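Local atomic coordinates of meso-diaminopimelate dehydrogenase (Clostridium tetani, PDB entry 3WGY), a protein that catalyses the reversible NADP-dependent oxidative deamination of meso-diaminopimelate, and here, as an engineered variant, holds the 2-oxo acid 4-methyl-2-oxovalerate. Residues Thr144-Gly149 / Gly251-Ser256; Leu154-Ala159 / Pro222-Asp227; Gly165-Ile170 / Ile235-Leu240; Ile170-Pro175 / Val200-Pro205; Thr192-His197 / Asp227-Val232. The protein carries 6 engineered substitutions. One frame throughout, in Å; residues are numbered along the deposited sequence.

Contact 1 (Thr144-Gly149 / Gly251-Ser256)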
# COMPACT_ATOMS: atom_id res chain seq x y z
N THR B 144 9.75 11.72 1.10
CA THR B 144 8.60 11.09 1.73
C THR B 144 8.00 12.08 2.71
O THR B 144 8.73 12.76 3.44
CB THR B 144 8.97 9.83 2.52
OG1 THR B 144 9.60 8.88 1.65
CG2 THR B 144 7.72 9.21 3.11
N HIS B 145 6.68 12.14 2.75
CA HIS B 145 5.98 13.03 3.65
C HIS B 145 4.86 12.30 4.39
O HIS B 145 3.92 11.81 3.76
CB HIS B 145 5.39 14.21 2.88
CG HIS B 145 6.41 15.06 2.19
ND1 HIS B 145 7.41 15.72 2.88
CD2 HIS B 145 6.58 15.38 0.89
CE1 HIS B 145 8.14 16.41 2.03
NE2 HIS B 145 7.66 16.22 0.82
N THR B 146 4.96 12.22 5.71
CA THR B 146 3.91 11.59 6.49
C THR B 146 3.20 12.67 7.30
O THR B 146 3.84 13.50 7.95
CB THR B 146 4.45 10.52 7.48
OG1 THR B 146 5.20 9.53 6.77
CG2 THR B 146 3.29 9.83 8.17
N PHE B 147 1.88 12.66 7.24
CA PHE B 147 1.05 13.62 7.98
C PHE B 147 0.11 12.80 8.86
O PHE B 147 -0.36 11.74 8.44
CB PHE B 147 0.22 14.48 7.03
CG PHE B 147 1.03 15.40 6.15
CD1 PHE B 147 1.80 14.89 5.12
CD2 PHE B 147 0.96 16.78 6.31
CE1 PHE B 147 2.51 15.74 4.27
CE2 PHE B 147 1.66 17.64 5.46
CZ PHE B 147 2.43 17.11 4.43
N TRP B 148 -0.19 13.21 10.01
CA TRP B 148 -1.11 12.48 10.86
C TRP B 148 -2.42 13.26 10.92
O TRP B 148 -2.52 14.30 11.57
CB TRP B 148 -0.47 12.25 12.23
CG TRP B 148 0.72 11.31 12.11
CD1 TRP B 148 0.69 9.94 12.11
CD2 TRP B 148 2.09 11.68 11.87
NE1 TRP B 148 1.95 9.43 11.88
CE2 TRP B 148 2.83 10.48 11.73
CE3 TRP B 148 2.76 12.91 11.76
CZ2 TRP B 148 4.21 10.47 11.49
CZ3 TRP B 148 4.14 12.90 11.51
CH2 TRP B 148 4.85 11.68 11.38
N GLY B 149 -3.41 12.75 10.17
CA GLY B 149 -4.74 13.33 10.03
C GLY B 149 -5.33 13.81 11.32
O GLY B 149 -4.74 13.59 12.38
N GLY B 251 -4.32 9.88 8.53
CA GLY B 251 -3.01 10.37 8.18
C GLY B 251 -2.76 10.17 6.72
O GLY B 251 -3.60 9.59 6.02
N PHE B 252 -1.60 10.64 6.26
CA PHE B 252 -1.18 10.54 4.88
C PHE B 252 0.30 10.18 4.79
O PHE B 252 1.11 10.63 5.60
CB PHE B 252 -1.37 11.89 4.16
CG PHE B 252 -2.76 12.43 4.24
CD1 PHE B 252 -3.23 13.04 5.40
CD2 PHE B 252 -3.62 12.31 3.15
CE1 PHE B 252 -4.54 13.52 5.47
CE2 PHE B 252 -4.93 12.78 3.22
CZ PHE B 252 -5.39 13.39 4.38
N VAL B 253 0.63 9.34 3.80
CA VAL B 253 2.01 8.97 3.53
C VAL B 253 2.19 9.24 2.04
O VAL B 253 1.63 8.54 1.20
CB VAL B 253 2.31 7.50 3.82
CG1 VAL B 253 3.75 7.19 3.44
CG2 VAL B 253 2.09 7.21 5.30
N ILE B 254 2.97 10.27 1.72
CA ILE B 254 3.18 10.66 0.33
C ILE B 254 4.62 10.60 -0.16
O ILE B 254 5.52 11.16 0.47
CB ILE B 254 2.66 12.08 0.12
CG1 ILE B 254 1.16 12.14 0.46
CG2 ILE B 254 2.95 12.54 -1.29
CD1 ILE B 254 0.62 13.54 0.52
N ARG B 255 4.84 9.95 -1.29
CA ARG B 255 6.19 9.88 -1.85
C ARG B 255 6.16 10.71 -3.11
O ARG B 255 5.45 10.39 -4.07
CB ARG B 255 6.61 8.44 -2.17
CG ARG B 255 8.04 8.31 -2.73
CD ARG B 255 9.12 8.62 -1.68
NE ARG B 255 10.48 8.45 -2.20
CZ ARG B 255 11.59 8.73 -1.53
NH1 ARG B 255 11.52 9.21 -0.29
NH2 ARG B 255 12.78 8.54 -2.09
N SER B 256 6.93 11.79 -3.08
CA SER B 256 7.03 12.67 -4.22
C SER B 256 8.40 12.42 -4.82
O SER B 256 9.42 12.77 -4.23
CB SER B 256 6.93 14.14 -3.79
OG SER B 256 7.08 14.99 -4.91
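Thr-144 to Phe-147 and Gly-251 to Ser-256 lie side by side as antiparallel strands, their axes 177° apart in direction. His-145 with Ile-254 and Phe-147 with Phe-252 are hydrogen-bonded pairs, each closed by two reciprocal backbone bonds; the N of Phe-147 reaches the O of Phe-252 at 2.7 Å. Thr-146 and Val-253 between them are a non-hydrogen-bonded pair; Thr-146 CA also brings its hydrogen toward Phe-252 O, 3.1 Å away. Gly-251 fits its place because a beta carbon would fall on the carbonyl oxygen of Phe-147.

On the face shared by Thr-144, Thr-146, Val-253 and Arg-255, Thr-146 CG2 and Val-253 CG2 pack alongside each other at 4.1 Å, beneath helix 123-138. Arg-255 bends at chi2 (69°) and crosses Thr-144 at about a right angle, so that NH1 gives a hydrogen to Thr-144 OG1 at 2.7 Å, in a bent bond of 142°. Its NH2 is bound by Leu-139 O. Opposite, Phe-147 CB meets Phe-252 CD1 at 4.1 Å, and helix 177-184 covers this aromatic side.

The backbone bonds therefore fix the register, while the arginine, with all three guanidinium nitrogens hydrogen-bonded, links Thr-144 of strand 142-147 to strand 249-258.

Contact 2 (Leu154-Ala159 / Pro222-Asp227). Engineered in segment 154-159: Leu-154 (natural residue Gln). With COI (2-oxo-4-methylpentanoic acid), chain C.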
# COMPACT_ATOMS: atom_id res chain seq x y z
N LEU B 154 -3.25 13.01 23.32
CA LEU B 154 -3.52 12.93 24.75
C LEU B 154 -2.71 13.90 25.60
O LEU B 154 -3.26 14.64 26.41
CB LEU B 154 -3.33 11.49 25.26
CG LEU B 154 -3.69 11.19 26.71
CD1 LEU B 154 -2.54 11.58 27.62
CD2 LEU B 154 -4.98 11.91 27.11
N GLY B 155 -1.39 13.88 25.41
CA GLY B 155 -0.53 14.75 26.17
C GLY B 155 -1.00 16.19 26.09
O GLY B 155 -1.08 16.88 27.11
N HIS B 156 -1.31 16.64 24.88
CA HIS B 156 -1.76 18.00 24.66
C HIS B 156 -3.06 18.35 25.39
O HIS B 156 -3.21 19.48 25.86
CB HIS B 156 -1.92 18.25 23.16
CG HIS B 156 -0.62 18.24 22.41
ND1 HIS B 156 0.21 17.13 22.37
CD2 HIS B 156 0.00 19.20 21.68
CE1 HIS B 156 1.27 17.41 21.65
NE2 HIS B 156 1.17 18.65 21.22
N SER B 157 -3.98 17.40 25.48
CA SER B 157 -5.25 17.63 26.17
C SER B 157 -5.00 17.81 27.66
O SER B 157 -5.67 18.62 28.31
CB SER B 157 -6.21 16.46 25.94
OG SER B 157 -6.73 16.50 24.62
N ASP B 158 -4.06 17.05 28.20
CA ASP B 158 -3.71 17.16 29.61
C ASP B 158 -3.01 18.50 29.79
O ASP B 158 -3.25 19.21 30.77
CB ASP B 158 -2.75 16.04 30.03
CG ASP B 158 -3.38 14.66 29.93
OD1 ASP B 158 -4.56 14.51 30.31
OD2 ASP B 158 -2.68 13.72 29.48
N ALA B 159 -2.14 18.85 28.84
CA ALA B 159 -1.40 20.10 28.87
C ALA B 159 -2.37 21.28 28.89
O ALA B 159 -2.18 22.23 29.65
CB ALA B 159 -0.49 20.20 27.66
N PRO B 222 5.39 26.03 25.48
CA PRO B 222 6.57 25.34 24.96
C PRO B 222 6.44 23.83 24.99
O PRO B 222 5.73 23.27 25.84
CB PRO B 222 7.69 25.85 25.86
CG PRO B 222 6.99 25.98 27.17
CD PRO B 222 5.69 26.65 26.79
N ASP B 223 7.13 23.17 24.07
CA ASP B 223 7.13 21.72 23.95
C ASP B 223 5.81 21.18 23.39
O ASP B 223 5.75 20.02 22.99
CB ASP B 223 7.41 21.05 25.30
CG ASP B 223 8.67 21.57 25.97
OD1 ASP B 223 9.72 21.63 25.30
OD2 ASP B 223 8.62 21.91 27.17
N TYR B 224 4.77 22.00 23.35
CA TYR B 224 3.47 21.55 22.85
C TYR B 224 2.87 22.33 21.69
O TYR B 224 2.65 21.77 20.62
CB TYR B 224 2.43 21.51 23.97
CG TYR B 224 2.70 20.51 25.07
CD1 TYR B 224 3.63 20.78 26.07
CD2 TYR B 224 2.01 19.30 25.11
CE1 TYR B 224 3.86 19.88 27.11
CE2 TYR B 224 2.24 18.38 26.14
CZ TYR B 224 3.16 18.68 27.13
OH TYR B 224 3.37 17.80 28.17
N PHE B 225 2.62 23.62 21.89
CA PHE B 225 2.00 24.44 20.85
C PHE B 225 2.85 25.54 20.23
O PHE B 225 2.62 25.92 19.08
CB PHE B 225 0.72 25.08 21.42
CG PHE B 225 -0.28 24.10 21.92
CD1 PHE B 225 -1.16 23.47 21.05
CD2 PHE B 225 -0.34 23.79 23.28
CE1 PHE B 225 -2.09 22.54 21.52
CE2 PHE B 225 -1.27 22.86 23.76
CZ PHE B 225 -2.14 22.23 22.88
N ALA B 226 3.82 26.04 20.99
CA ALA B 226 4.70 27.12 20.53
C ALA B 226 5.13 27.03 19.06
O ALA B 226 5.07 28.03 18.34
CB ALA B 226 5.93 27.20 21.43
N ASP B 227 5.55 25.85 18.62
CA ASP B 227 6.00 25.68 17.25
C ASP B 227 4.91 25.56 16.19
O ASP B 227 5.20 25.61 15.00
CB ASP B 227 6.91 24.45 17.14
CG ASP B 227 8.22 24.62 17.90
OD1 ASP B 227 8.90 25.64 17.68
OD2 ASP B 227 8.56 23.73 18.71
C1 COI C . -0.09 12.78 22.96
O1 COI C . -0.10 14.03 22.95
O2 COI C . -0.82 12.14 22.18
C2 COI C . 0.83 12.03 23.93
O3 COI C . 1.57 12.62 24.71
C3 COI C . 0.76 10.50 23.87
C4 COI C . -0.17 9.99 24.97
C5 COI C . -0.28 8.46 24.87
C6 COI C . 0.40 10.36 26.34
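His-156 reaches from the first turn of helix 154-162 between the rings of Tyr-224 and Phe-225 on one hand and the bound 2-oxo-4-methylpentanoic acid on the other. Its CB rests 4.0 Å from Phe-225 CZ. With CG anti to the carbonyl carbon (chi1 -67°), the ring swings under Tyr-224, whose CD2 stands over the middle of one face, 3.9 Å from CG: a T-shaped pair with planes at 76°. One branch of the imidazole points to the ligand, ND1 donating to carboxylate oxygen O1 at 3.2 Å near the ring plane. The other branch turns its edge to the face of Phe-225, with CD2 3.9 Å from CZ, in a second T-shaped pair. At the tip, NE2 comes within 3.5 Å of Tyr-224 O. A flat ring with a polar rim suits this place, since it serves aromatic packing and an anion together. Ala-159, small enough to lie under Tyr-224, makes a CH-pi contact, its CB 3.8 Å from the ring centroid. At Gly-155 a beta carbon would collide with ligand O3.

The aromatic cluster thus joins helix 154-162 to the loop following helix 211-219, and Phe-225 also packs on Cys-201 of strand 197-205 and Gln-171 of strand 166-175.

Contact 3 (Gly165-Ile170 / Ile235-Leu240); sequences GVKNGI and ITEEEL
Asn-168 and Glu-237 make the one hydrogen bond between these segments, joining a strand at its bulge to the first turn of helix 237-243. Asn-168 ND2 donates to Glu-237 OE2 at 3.0 Å, nearly straight at 165°. The acceptor uses its syn lone pair and lies in the amide plane, although the two side chains cross at about a right angle. CG of Asn-168 stands anti to the backbone N (chi1 -164°), which carries the amide out to the helix. Its OD1 has other partners: Arg-161 NE donates to it, and so, weakly, does the N of Gly-169 at 2.8 Å. An asparagine suits the spot because it can give and accept at once. Lys-167 NZ is 4.4 Å from Glu-237 OE1, beyond a salt bridge.

Lys-167 and Asn-168 both face Val-204 across the sheet, a classic beta bulge. At the helix start, Thr-236 and Glu-239 form a capping box: Glu-239 N donates to Thr-236 OG1 at 3.3 Å, and Thr-236 N returns a bond to Glu-239 OE2 at 2.9 Å, on the anti side of the carboxylate. Leu-240 uses its two methyls differently: CD1 makes an apolar contact with Ile-170 CG2 at 3.8 Å, whereas CD2 lies 3.4 Å from the polar Asn-168 ND2.

Both ends of the Asn-168 amide are thus engaged, which fixes its rotation. Glu-237 probably gains electrostatic stability from the helix N terminus and the nearby lysine, while Leu-240 CD2 packs against the Asn-168 amide beside the hydrogen bond.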
# COMPACT_ATOMS: atom_id res chain seq x y z
N GLY B 165 -7.58 28.79 34.17
CA GLY B 165 -8.83 29.19 33.56
C GLY B 165 -9.50 28.13 32.70
O GLY B 165 -10.63 28.31 32.26
N VAL B 166 -8.79 27.03 32.45
CA VAL B 166 -9.32 25.94 31.64
C VAL B 166 -9.97 24.84 32.48
O VAL B 166 -9.28 24.14 33.21
CB VAL B 166 -8.22 25.29 30.78
CG1 VAL B 166 -8.74 24.02 30.10
CG2 VAL B 166 -7.73 26.29 29.73
N LYS B 167 -11.29 24.71 32.38
CA LYS B 167 -12.04 23.69 33.10
C LYS B 167 -11.76 22.32 32.49
O LYS B 167 -11.36 21.37 33.17
CB LYS B 167 -13.54 23.95 32.97
CG LYS B 167 -14.11 24.90 33.98
CD LYS B 167 -14.93 24.16 35.02
CE LYS B 167 -16.16 23.52 34.40
NZ LYS B 167 -16.99 22.82 35.42
N ASN B 168 -12.00 22.24 31.19
CA ASN B 168 -11.79 21.01 30.46
C ASN B 168 -11.50 21.38 29.01
O ASN B 168 -11.67 22.53 28.61
CB ASN B 168 -13.06 20.14 30.57
CG ASN B 168 -12.81 18.70 30.18
OD1 ASN B 168 -11.67 18.31 29.96
ND2 ASN B 168 -13.87 17.91 30.11
N GLY B 169 -11.03 20.41 28.22
CA GLY B 169 -10.72 20.70 26.84
C GLY B 169 -10.12 19.53 26.07
O GLY B 169 -9.85 18.47 26.63
N ILE B 170 -9.92 19.74 24.78
CA ILE B 170 -9.36 18.72 23.91
C ILE B 170 -8.54 19.38 22.81
O ILE B 170 -8.84 20.49 22.38
CB ILE B 170 -10.49 17.87 23.27
CG1 ILE B 170 -9.90 16.67 22.51
CG2 ILE B 170 -11.31 18.74 22.31
CD1 ILE B 170 -10.94 15.63 22.10
N ILE B 235 -16.00 26.51 24.06
CA ILE B 235 -17.29 25.85 24.03
C ILE B 235 -17.73 25.45 25.44
O ILE B 235 -16.99 25.64 26.40
CB ILE B 235 -17.22 24.57 23.16
CG1 ILE B 235 -16.23 23.57 23.77
CG2 ILE B 235 -16.78 24.91 21.74
CD1 ILE B 235 -16.23 22.23 23.08
N THR B 236 -18.93 24.91 25.55
CA THR B 236 -19.46 24.47 26.84
C THR B 236 -19.10 23.01 27.08
O THR B 236 -18.62 22.32 26.18
CB THR B 236 -20.99 24.56 26.87
OG1 THR B 236 -21.54 23.51 26.06
CG2 THR B 236 -21.46 25.91 26.35
N GLU B 237 -19.36 22.54 28.29
CA GLU B 237 -19.07 21.16 28.65
C GLU B 237 -19.93 20.21 27.81
O GLU B 237 -19.46 19.16 27.37
CB GLU B 237 -19.38 20.95 30.14
CG GLU B 237 -18.89 19.62 30.71
CD GLU B 237 -17.38 19.59 30.91
OE1 GLU B 237 -16.86 20.37 31.74
OE2 GLU B 237 -16.72 18.78 30.24
N GLU B 238 -21.19 20.60 27.57
CA GLU B 238 -22.11 19.79 26.78
C GLU B 238 -21.58 19.52 25.37
O GLU B 238 -21.55 18.38 24.91
CB GLU B 238 -23.48 20.48 26.68
CG GLU B 238 -24.39 19.87 25.62
CD GLU B 238 -25.74 20.56 25.49
OE1 GLU B 238 -25.79 21.79 25.28
OE2 GLU B 238 -26.77 19.87 25.60
N GLU B 239 -21.17 20.59 24.68
CA GLU B 239 -20.65 20.46 23.32
C GLU B 239 -19.39 19.62 23.30
O GLU B 239 -19.13 18.92 22.33
CB GLU B 239 -20.35 21.84 22.73
CG GLU B 239 -21.44 22.86 22.92
CD GLU B 239 -21.05 24.20 22.34
OE1 GLU B 239 -21.26 24.42 21.13
OE2 GLU B 239 -20.51 25.03 23.11
N LEU B 240 -18.59 19.71 24.36
CA LEU B 240 -17.37 18.92 24.43
C LEU B 240 -17.74 17.43 24.46
O LEU B 240 -17.22 16.63 23.68
CB LEU B 240 -16.57 19.29 25.68
CG LEU B 240 -15.16 18.70 25.73
CD1 LEU B 240 -14.40 19.12 24.49
CD2 LEU B 240 -14.43 19.16 26.98

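Contact 4 (Ile170-Pro175 / Val200-Pro205); sequences IQYIIP and VCYVVP. Engineered in segment 170-175: Ile-173 (natural residue Thr).
Ile-170, Gln-171 and Tyr-172 pair with Tyr-202, Cys-201 and Val-200 in the mixed sheet of the C-terminal domain, where strand 166-175 runs antiparallel to strand 197-205. The N-to-C directions of the two short strand segments are 165° apart. Ile-170 and Tyr-202 exchange two backbone bonds, N of Tyr-202 lying 3.0 Å from O of Ile-170. Tyr-172 and Val-200 do the same, with the N of Tyr-172 at 2.9 Å from the O of Val-200. Between these hydrogen-bonded pairs, Gln-171 faces Cys-201 as a non-hydrogen-bonded pair, and Cys-201 SG touches Gln-171 CB at 4.1 Å.

These two strands form the centre of the sheet, flanked by 151-152 beyond the first and by 230-234 beyond the second. The Gln-171 and Cys-201 face is covered by helix 154-162, where both residues touch Ile-160; the backbone N of Gln-171 is hydrogen-bonded to Ser-157 OG.

On the other face the aromatic side chains meet. Tyr-172 and Tyr-202 approach rim to rim, planes at 82°, with CE2 of Tyr-172 3.6 Å from CE1 of Tyr-202 and neither ring over the other. Tyr-172 OH is bound to His-244 ND1, so this tyrosine combines an apolar flank with an anchored hydroxyl. Beta-branched residues fit the extended backbone beside it: Ile-174, with CG1 anti to the carbonyl carbon (chi1 -51°), extends CD1 to within 3.7 Å of Val-200 CG2.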
# COMPACT_ATOMS: atom_id res chain seq x y z
N ILE B 170 -9.92 19.74 24.78
CA ILE B 170 -9.36 18.72 23.91
C ILE B 170 -8.54 19.38 22.81
O ILE B 170 -8.84 20.49 22.38
CB ILE B 170 -10.49 17.87 23.27
CG1 ILE B 170 -9.90 16.67 22.51
CG2 ILE B 170 -11.31 18.74 22.31
CD1 ILE B 170 -10.94 15.63 22.10
N GLN B 171 -7.49 18.70 22.37
CA GLN B 171 -6.62 19.21 21.31
C GLN B 171 -6.65 18.26 20.11
O GLN B 171 -6.89 17.06 20.27
CB GLN B 171 -5.16 19.33 21.81
CG GLN B 171 -4.13 19.68 20.72
CD GLN B 171 -3.49 18.46 20.05
OE1 GLN B 171 -4.07 17.38 20.00
NE2 GLN B 171 -2.28 18.65 19.51
N TYR B 172 -6.41 18.81 18.92
CA TYR B 172 -6.35 18.04 17.69
C TYR B 172 -5.16 18.52 16.87
O TYR B 172 -4.89 19.72 16.80
CB TYR B 172 -7.59 18.28 16.81
CG TYR B 172 -8.89 17.76 17.36
CD1 TYR B 172 -9.21 16.40 17.31
CD2 TYR B 172 -9.82 18.64 17.91
CE1 TYR B 172 -10.42 15.93 17.80
CE2 TYR B 172 -11.03 18.18 18.41
CZ TYR B 172 -11.32 16.83 18.34
OH TYR B 172 -12.53 16.39 18.82
N ILE B 173 -4.43 17.58 16.28
CA ILE B 173 -3.32 17.93 15.40
C ILE B 173 -3.97 17.72 14.05
O ILE B 173 -4.65 16.71 13.84
CB ILE B 173 -2.10 16.98 15.55
CG1 ILE B 173 -1.48 17.13 16.94
CG2 ILE B 173 -1.06 17.32 14.49
CD1 ILE B 173 -0.21 16.29 17.17
N ILE B 174 -3.79 18.65 13.13
CA ILE B 174 -4.41 18.52 11.83
C ILE B 174 -3.47 18.92 10.70
O ILE B 174 -2.81 19.95 10.77
CB ILE B 174 -5.66 19.42 11.71
CG1 ILE B 174 -6.60 19.21 12.90
CG2 ILE B 174 -6.38 19.14 10.38
CD1 ILE B 174 -7.82 20.13 12.87
N PRO B 175 -3.39 18.08 9.66
CA PRO B 175 -2.52 18.41 8.53
C PRO B 175 -3.03 19.69 7.87
O PRO B 175 -4.24 19.91 7.79
CB PRO B 175 -2.67 17.19 7.62
CG PRO B 175 -2.86 16.07 8.61
CD PRO B 175 -3.84 16.68 9.59
N VAL B 200 -5.64 22.60 16.83
CA VAL B 200 -6.91 23.22 17.19
C VAL B 200 -7.36 22.72 18.55
O VAL B 200 -7.37 21.51 18.81
CB VAL B 200 -8.00 22.91 16.14
CG1 VAL B 200 -9.28 23.69 16.45
CG2 VAL B 200 -7.49 23.27 14.75
N CYS B 201 -7.71 23.65 19.42
CA CYS B 201 -8.17 23.29 20.75
C CYS B 201 -9.59 23.75 20.96
O CYS B 201 -10.03 24.77 20.41
CB CYS B 201 -7.27 23.93 21.81
SG CYS B 201 -5.54 23.44 21.77
N TYR B 202 -10.33 22.98 21.74
CA TYR B 202 -11.70 23.32 22.08
C TYR B 202 -11.68 23.31 23.59
O TYR B 202 -11.51 22.26 24.21
CB TYR B 202 -12.68 22.29 21.52
CG TYR B 202 -12.73 22.29 20.01
CD1 TYR B 202 -11.76 21.64 19.24
CD2 TYR B 202 -13.74 22.99 19.33
CE1 TYR B 202 -11.79 21.68 17.85
CE2 TYR B 202 -13.78 23.04 17.95
CZ TYR B 202 -12.81 22.39 17.21
OH TYR B 202 -12.85 22.45 15.84
N VAL B 203 -11.85 24.49 24.18
CA VAL B 203 -11.78 24.63 25.62
C VAL B 203 -13.05 25.03 26.35
O VAL B 203 -13.83 25.84 25.88
CB VAL B 203 -10.67 25.66 25.98
CG1 VAL B 203 -10.68 25.95 27.48
CG2 VAL B 203 -9.32 25.14 25.52
N VAL B 204 -13.23 24.43 27.52
CA VAL B 204 -14.35 24.74 28.40
C VAL B 204 -13.67 25.58 29.48
O VAL B 204 -12.90 25.07 30.29
CB VAL B 204 -14.94 23.47 29.03
CG1 VAL B 204 -16.14 23.85 29.90
CG2 VAL B 204 -15.36 22.49 27.94
N PRO B 205 -13.94 26.89 29.49
CA PRO B 205 -13.35 27.80 30.48
C PRO B 205 -14.05 27.80 31.83
O PRO B 205 -15.24 27.50 31.91
CB PRO B 205 -13.48 29.15 29.79
CG PRO B 205 -14.85 29.03 29.17
CD PRO B 205 -14.82 27.63 28.56

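Contact 5 (Thr192-His197 / Asp227-Val232)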
# COMPACT_ATOMS: atom_id res chain seq x y z
N THR B 192 8.70 22.70 7.10
CA THR B 192 9.07 23.08 8.46
C THR B 192 7.92 22.52 9.30
O THR B 192 6.83 22.29 8.77
CB THR B 192 9.09 24.61 8.64
OG1 THR B 192 7.76 25.13 8.48
CG2 THR B 192 10.02 25.26 7.62
N THR B 193 8.17 22.30 10.58
CA THR B 193 7.13 21.76 11.46
C THR B 193 5.87 22.59 11.35
O THR B 193 4.76 22.06 11.27
CB THR B 193 7.59 21.77 12.92
OG1 THR B 193 8.76 20.96 13.06
CG2 THR B 193 6.49 21.22 13.81
N ARG B 194 6.06 23.91 11.34
CA ARG B 194 4.96 24.85 11.28
C ARG B 194 4.12 24.79 10.00
O ARG B 194 2.97 25.24 9.99
CB ARG B 194 5.49 26.27 11.47
CG ARG B 194 4.38 27.29 11.64
CD ARG B 194 4.91 28.69 11.91
NE ARG B 194 4.09 29.35 12.91
CZ ARG B 194 4.19 29.13 14.22
NH1 ARG B 194 5.10 28.28 14.69
NH2 ARG B 194 3.38 29.75 15.06
N GLU B 195 4.68 24.25 8.93
CA GLU B 195 3.96 24.17 7.67
C GLU B 195 3.14 22.89 7.48
O GLU B 195 2.13 22.91 6.78
CB GLU B 195 4.93 24.31 6.49
CG GLU B 195 5.75 25.59 6.50
CD GLU B 195 6.81 25.61 5.41
OE1 GLU B 195 7.56 24.62 5.29
OE2 GLU B 195 6.90 26.62 4.68
N LYS B 196 3.57 21.80 8.11
CA LYS B 196 2.89 20.50 7.97
C LYS B 196 1.59 20.30 8.75
O LYS B 196 0.62 19.77 8.20
CB LYS B 196 3.85 19.36 8.34
CG LYS B 196 5.02 19.17 7.40
CD LYS B 196 5.88 17.98 7.80
CE LYS B 196 5.13 16.67 7.64
NZ LYS B 196 5.95 15.51 8.11
N HIS B 197 1.58 20.69 10.02
CA HIS B 197 0.40 20.51 10.86
C HIS B 197 0.07 21.73 11.71
O HIS B 197 0.95 22.45 12.16
CB HIS B 197 0.57 19.33 11.83
CG HIS B 197 0.96 18.04 11.19
ND1 HIS B 197 2.26 17.77 10.81
CD2 HIS B 197 0.24 16.93 10.90
CE1 HIS B 197 2.32 16.54 10.32
NE2 HIS B 197 1.11 16.01 10.36
N ASP B 227 5.55 25.85 18.62
CA ASP B 227 6.00 25.68 17.25
C ASP B 227 4.91 25.56 16.19
O ASP B 227 5.20 25.61 15.00
CB ASP B 227 6.91 24.45 17.14
CG ASP B 227 8.22 24.62 17.90
OD1 ASP B 227 8.90 25.64 17.68
OD2 ASP B 227 8.56 23.73 18.71
N TYR B 228 3.65 25.42 16.62
CA TYR B 228 2.55 25.26 15.66
C TYR B 228 1.53 26.39 15.67
O TYR B 228 1.32 27.03 16.69
CB TYR B 228 1.78 23.96 15.93
CG TYR B 228 2.61 22.69 15.89
CD1 TYR B 228 3.52 22.40 16.91
CD2 TYR B 228 2.47 21.77 14.85
CE1 TYR B 228 4.25 21.23 16.90
CE2 TYR B 228 3.20 20.59 14.83
CZ TYR B 228 4.09 20.33 15.86
OH TYR B 228 4.80 19.16 15.87
N ASN B 229 0.89 26.63 14.52
CA ASN B 229 -0.16 27.64 14.46
C ASN B 229 -1.27 26.95 15.23
O ASN B 229 -1.71 25.86 14.85
CB ASN B 229 -0.61 27.90 13.02
CG ASN B 229 0.49 28.49 12.16
OD1 ASN B 229 1.32 29.27 12.65
ND2 ASN B 229 0.49 28.15 10.88
N THR B 230 -1.72 27.58 16.31
CA THR B 230 -2.75 27.00 17.17
C THR B 230 -4.00 27.87 17.27
O THR B 230 -3.91 29.07 17.48
CB THR B 230 -2.20 26.78 18.59
OG1 THR B 230 -1.06 25.91 18.53
CG2 THR B 230 -3.26 26.17 19.49
N THR B 231 -5.16 27.24 17.11
CA THR B 231 -6.44 27.93 17.19
C THR B 231 -7.14 27.44 18.45
O THR B 231 -7.08 26.26 18.78
CB THR B 231 -7.34 27.61 15.99
OG1 THR B 231 -6.69 28.01 14.78
CG2 THR B 231 -8.68 28.34 16.11
N VAL B 232 -7.80 28.36 19.15
CA VAL B 232 -8.51 27.99 20.37
C VAL B 232 -9.97 28.40 20.27
O VAL B 232 -10.28 29.57 20.09
CB VAL B 232 -7.87 28.66 21.61
CG1 VAL B 232 -8.63 28.26 22.87
CG2 VAL B 232 -6.41 28.25 21.72
O HOH W 1 1.73 25.08 12.46
O HOH W 2 2.14 27.31 8.66
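A short helix, 193-196, begun by a capping box, packs on the loop leading into strand 230-234, and Thr-193 and Arg-194 meet Tyr-228 and Asn-229 there. In the box, Thr-192 N donates to Glu-195 OE1 at 2.9 Å; the return bond, from Glu-195 N to Thr-192 OG1, is weak and its geometry doubtful. Thr-193 CG2, a methyl small enough to sit on an aromatic face, lies over the Tyr-228 ring, 3.3 Å from CZ. The edge of the same ring is turned to the backbone, Tyr-228 CD2 coming to 3.2 Å from His-197 O. Arg-194 runs out with CG anti to the backbone N (chi1 -171°) and bends at chi3, laying one guanidinium face on the peptide between Tyr-228 and Asn-229. Its plane stands at 80° to the Asn-229 amide, and NE is 2.8 Å from Asn-229 OD1.

Two waters join the segments. The first gives hydrogens to Arg-194 O and His-197 O, and accepts from Asn-229 N at 2.7 Å. The second donates to Arg-194 O at 2.6 Å and takes a weak bond from Asn-229 ND2.

The carbonyls of Arg-194 and His-197 thus find partners in ordered water, which carries their polarity across to the backbone and side chain of Asn-229.

From the N terminus, contact 1 opens first and closes last, so the other four lie between its strands 142-147 and 249-258. Contact 2 opens next, at helix 154-162, and closes at 222-227. Contact 3 starts inside that loop but ends beyond it, at helix 237-243, so contacts 2 and 3 cross. Contact 4, the shortest loop, is enclosed by both. Contact 5 begins within contact 4 and finishes after it, crossing contacts 4 and 2 while staying inside contact 3. Contacts 3, 4 and 5 all reach the mixed sheet; contact 2 covers one of its faces, and Lys-196 and His-197 join contact 5 to the antiparallel sheet of contact 1.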